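Long-range contact in adenine phosphoribosyltransferase (PDB 1QB7), which probably converts adenine and 5-phospho-alpha-D-ribose 1-diphosphate into AMP and diphosphate, a one-step purine salvage reaction: residues I111-Y116 / P125-I130. Residues are numbered along the deposited sequence; the frame is centred on the assembly and turned at random.
Sequences IRSEPY and PEVMTI
Ser113 grips Met128 at both ends of its backbone. Its N donates to Met128 O (2.8 Å), and its side-chain OG accepts the N-H of Met128 at 2.9 Å in a nearly straight bond (166°). The hydroxyl sits between the backbone N and the carbonyl carbon (chi1 65°), which brings it to the N-H of Met128 on the facing segment, where a side chain takes the place of a backbone carbonyl. Regular antiparallel pairing holds at the other end: Ile111 and Ile130 are a hydrogen-bonded pair, with Ile111 N 2.9 Å from Ile130 O. Next to it, Arg112 and Thr129 form a non-hydrogen-bonded pair, and both side chains lie on one face.

On that face Val127 and Arg112 run side by side in the same direction. Val127 CG1, anti to its own N (chi1 175°), touches Arg112 CB at 3.7 Å and also packs against Ser113 O. Thr129 CG2 reaches the same Arg112 CB at 3.8 Å, so two methyls pack on the root of a chain whose guanidinium leads away. Val127 CG2 approaches the ring of Pro115 at CG, 4.0 Å away. Beyond it the two prolines cross at about a right angle and touch through their CB atoms, Pro115 CB to Pro125 CB 3.5 Å.

The paired strands 110-112 and 129-131 form the base of a long loop, which corresponds to the flexible loop of type I phosphoribosyltransferases, and the two legs of that loop run on side by side. Parallel pairing of Ile111 and Arg112 with a strand of the second subunit carries the sheet across the dimer interface. Helix 152-163 lies against the contact, with Leu160 on Ile111 and Ser156 hydrogen-bonded to Ser113 OG. Glu126, salt-bridged to Lys102, touches Thr153 of this helix, a magnesium ligand, while Thr129 OG1 bonds to Arg101 O, just beyond strand 97-100.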
loop_
_atom_site.group_PDB
_atom_site.type_symbol
_atom_site.label_atom_id
_atom_site.label_comp_id
_atom_site.label_asym_id
_atom_site.label_seq_id
_atom_site.Cartn_x
_atom_site.Cartn_y
_atom_site.Cartn_z
ATOM N N ILE A 111 6.561 0.770 -18.383
ATOM C CA ILE A 111 5.858 0.016 -19.414
ATOM C C ILE A 111 4.395 0.240 -19.041
ATOM O O ILE A 111 4.025 0.018 -17.891
ATOM C CB ILE A 111 6.130 -1.512 -19.332
ATOM C CG1 ILE A 111 7.632 -1.802 -19.399
ATOM C CG2 ILE A 111 5.385 -2.239 -20.467
ATOM C CD1 ILE A 111 7.980 -3.271 -19.253
ATOM N N ARG A 112 3.574 0.712 -19.980
ATOM C CA ARG A 112 2.157 0.941 -19.688
ATOM C C ARG A 112 1.256 -0.123 -20.303
ATOM O O ARG A 112 1.561 -0.666 -21.367
ATOM C CB ARG A 112 1.710 2.333 -20.149
ATOM C CG ARG A 112 1.651 2.515 -21.656
ATOM C CD ARG A 112 0.946 3.814 -22.021
ATOM N NE ARG A 112 0.829 3.992 -23.468
ATOM C CZ ARG A 112 1.694 4.676 -24.206
ATOM N NH1 ARG A 112 2.741 5.262 -23.635
ATOM N NH2 ARG A 112 1.512 4.782 -25.515
ATOM N N SER A 113 0.148 -0.417 -19.625
ATOM C CA SER A 113 -0.810 -1.411 -20.098
ATOM C C SER A 113 -1.698 -0.844 -21.209
ATOM O O SER A 113 -1.723 0.362 -21.445
ATOM C CB SER A 113 -1.670 -1.929 -18.941
ATOM O OG SER A 113 -2.489 -0.905 -18.405
ATOM N N GLU A 114 -2.436 -1.724 -21.876
ATOM C CA GLU A 114 -3.308 -1.328 -22.974
ATOM C C GLU A 114 -4.709 -1.841 -22.700
ATOM O O GLU A 114 -5.122 -2.868 -23.241
ATOM C CB GLU A 114 -2.772 -1.911 -24.281
ATOM C CG GLU A 114 -1.361 -1.446 -24.601
ATOM C CD GLU A 114 -0.774 -2.083 -25.845
ATOM O OE1 GLU A 114 -1.421 -2.976 -26.438
ATOM O OE2 GLU A 114 0.348 -1.688 -26.229
ATOM N N PRO A 115 -5.464 -1.127 -21.845
ATOM C CA PRO A 115 -6.829 -1.543 -21.511
ATOM C C PRO A 115 -7.783 -1.522 -22.704
ATOM O O PRO A 115 -7.572 -0.788 -23.672
ATOM C CB PRO A 115 -7.234 -0.537 -20.434
ATOM C CG PRO A 115 -6.440 0.685 -20.774
ATOM C CD PRO A 115 -5.101 0.122 -21.145
ATOM N N TYR A 116 -8.810 -2.366 -22.645
ATOM C CA TYR A 116 -9.816 -2.427 -23.704
ATOM C C TYR A 116 -10.695 -1.182 -23.612
ATOM O O TYR A 116 -10.720 -0.513 -22.576
ATOM C CB TYR A 116 -10.706 -3.660 -23.536
ATOM C CG TYR A 116 -10.019 -4.992 -23.725
ATOM C CD1 TYR A 116 -8.827 -5.106 -24.445
ATOM C CD2 TYR A 116 -10.586 -6.154 -23.204
ATOM C CE1 TYR A 116 -8.218 -6.348 -24.643
ATOM C CE2 TYR A 116 -9.990 -7.393 -23.394
ATOM C CZ TYR A 116 -8.810 -7.486 -24.114
ATOM O OH TYR A 116 -8.243 -8.725 -24.297
ATOM N N PRO A 125 -11.445 2.697 -18.211
ATOM C CA PRO A 125 -10.303 1.813 -17.949
ATOM C C PRO A 125 -9.054 2.579 -17.522
ATOM O O PRO A 125 -8.808 3.691 -17.981
ATOM C CB PRO A 125 -10.107 1.114 -19.293
ATOM C CG PRO A 125 -10.533 2.156 -20.268
ATOM C CD PRO A 125 -11.793 2.684 -19.642
ATOM N N GLU A 126 -8.267 1.975 -16.638
ATOM C CA GLU A 126 -7.052 2.610 -16.142
ATOM C C GLU A 126 -5.797 2.080 -16.815
ATOM O O GLU A 126 -5.611 0.873 -16.952
ATOM C CB GLU A 126 -6.909 2.385 -14.638
ATOM C CG GLU A 126 -8.160 2.650 -13.831
ATOM C CD GLU A 126 -7.984 2.280 -12.372
ATOM O OE1 GLU A 126 -7.329 3.054 -11.645
ATOM O OE2 GLU A 126 -8.489 1.214 -11.953
ATOM N N VAL A 127 -4.950 2.993 -17.268
ATOM C CA VAL A 127 -3.689 2.604 -17.868
ATOM C C VAL A 127 -2.752 2.463 -16.666
ATOM O O VAL A 127 -2.558 3.420 -15.915
ATOM C CB VAL A 127 -3.160 3.689 -18.828
ATOM C CG1 VAL A 127 -1.777 3.312 -19.353
ATOM C CG2 VAL A 127 -4.136 3.880 -19.978
ATOM N N MET A 128 -2.240 1.254 -16.446
ATOM C CA MET A 128 -1.339 0.988 -15.327
ATOM C C MET A 128 0.073 0.693 -15.820
ATOM O O MET A 128 0.269 0.325 -16.977
ATOM C CB MET A 128 -1.881 -0.165 -14.484
ATOM C CG MET A 128 -3.246 0.121 -13.854
ATOM S SD MET A 128 -3.203 1.445 -12.624
ATOM C CE MET A 128 -2.528 0.567 -11.235
ATOM N N THR A 129 1.060 0.859 -14.937
ATOM C CA THR A 129 2.459 0.643 -15.301
ATOM C C THR A 129 3.298 -0.081 -14.250
ATOM O O THR A 129 2.885 -0.278 -13.108
ATOM C CB THR A 129 3.198 1.996 -15.543
ATOM O OG1 THR A 129 3.382 2.674 -14.290
ATOM C CG2 THR A 129 2.418 2.902 -16.483
ATOM N N ILE A 130 4.487 -0.479 -14.686
ATOM C CA ILE A 130 5.508 -1.094 -13.843
ATOM C C ILE A 130 6.796 -0.551 -14.457
ATOM O O ILE A 130 6.816 -0.177 -15.635
ATOM C CB ILE A 130 5.562 -2.661 -13.892
ATOM C CG1 ILE A 130 5.839 -3.159 -15.311
ATOM C CG2 ILE A 130 4.313 -3.278 -13.265
ATOM C CD1 ILE A 130 6.132 -4.635 -15.377
#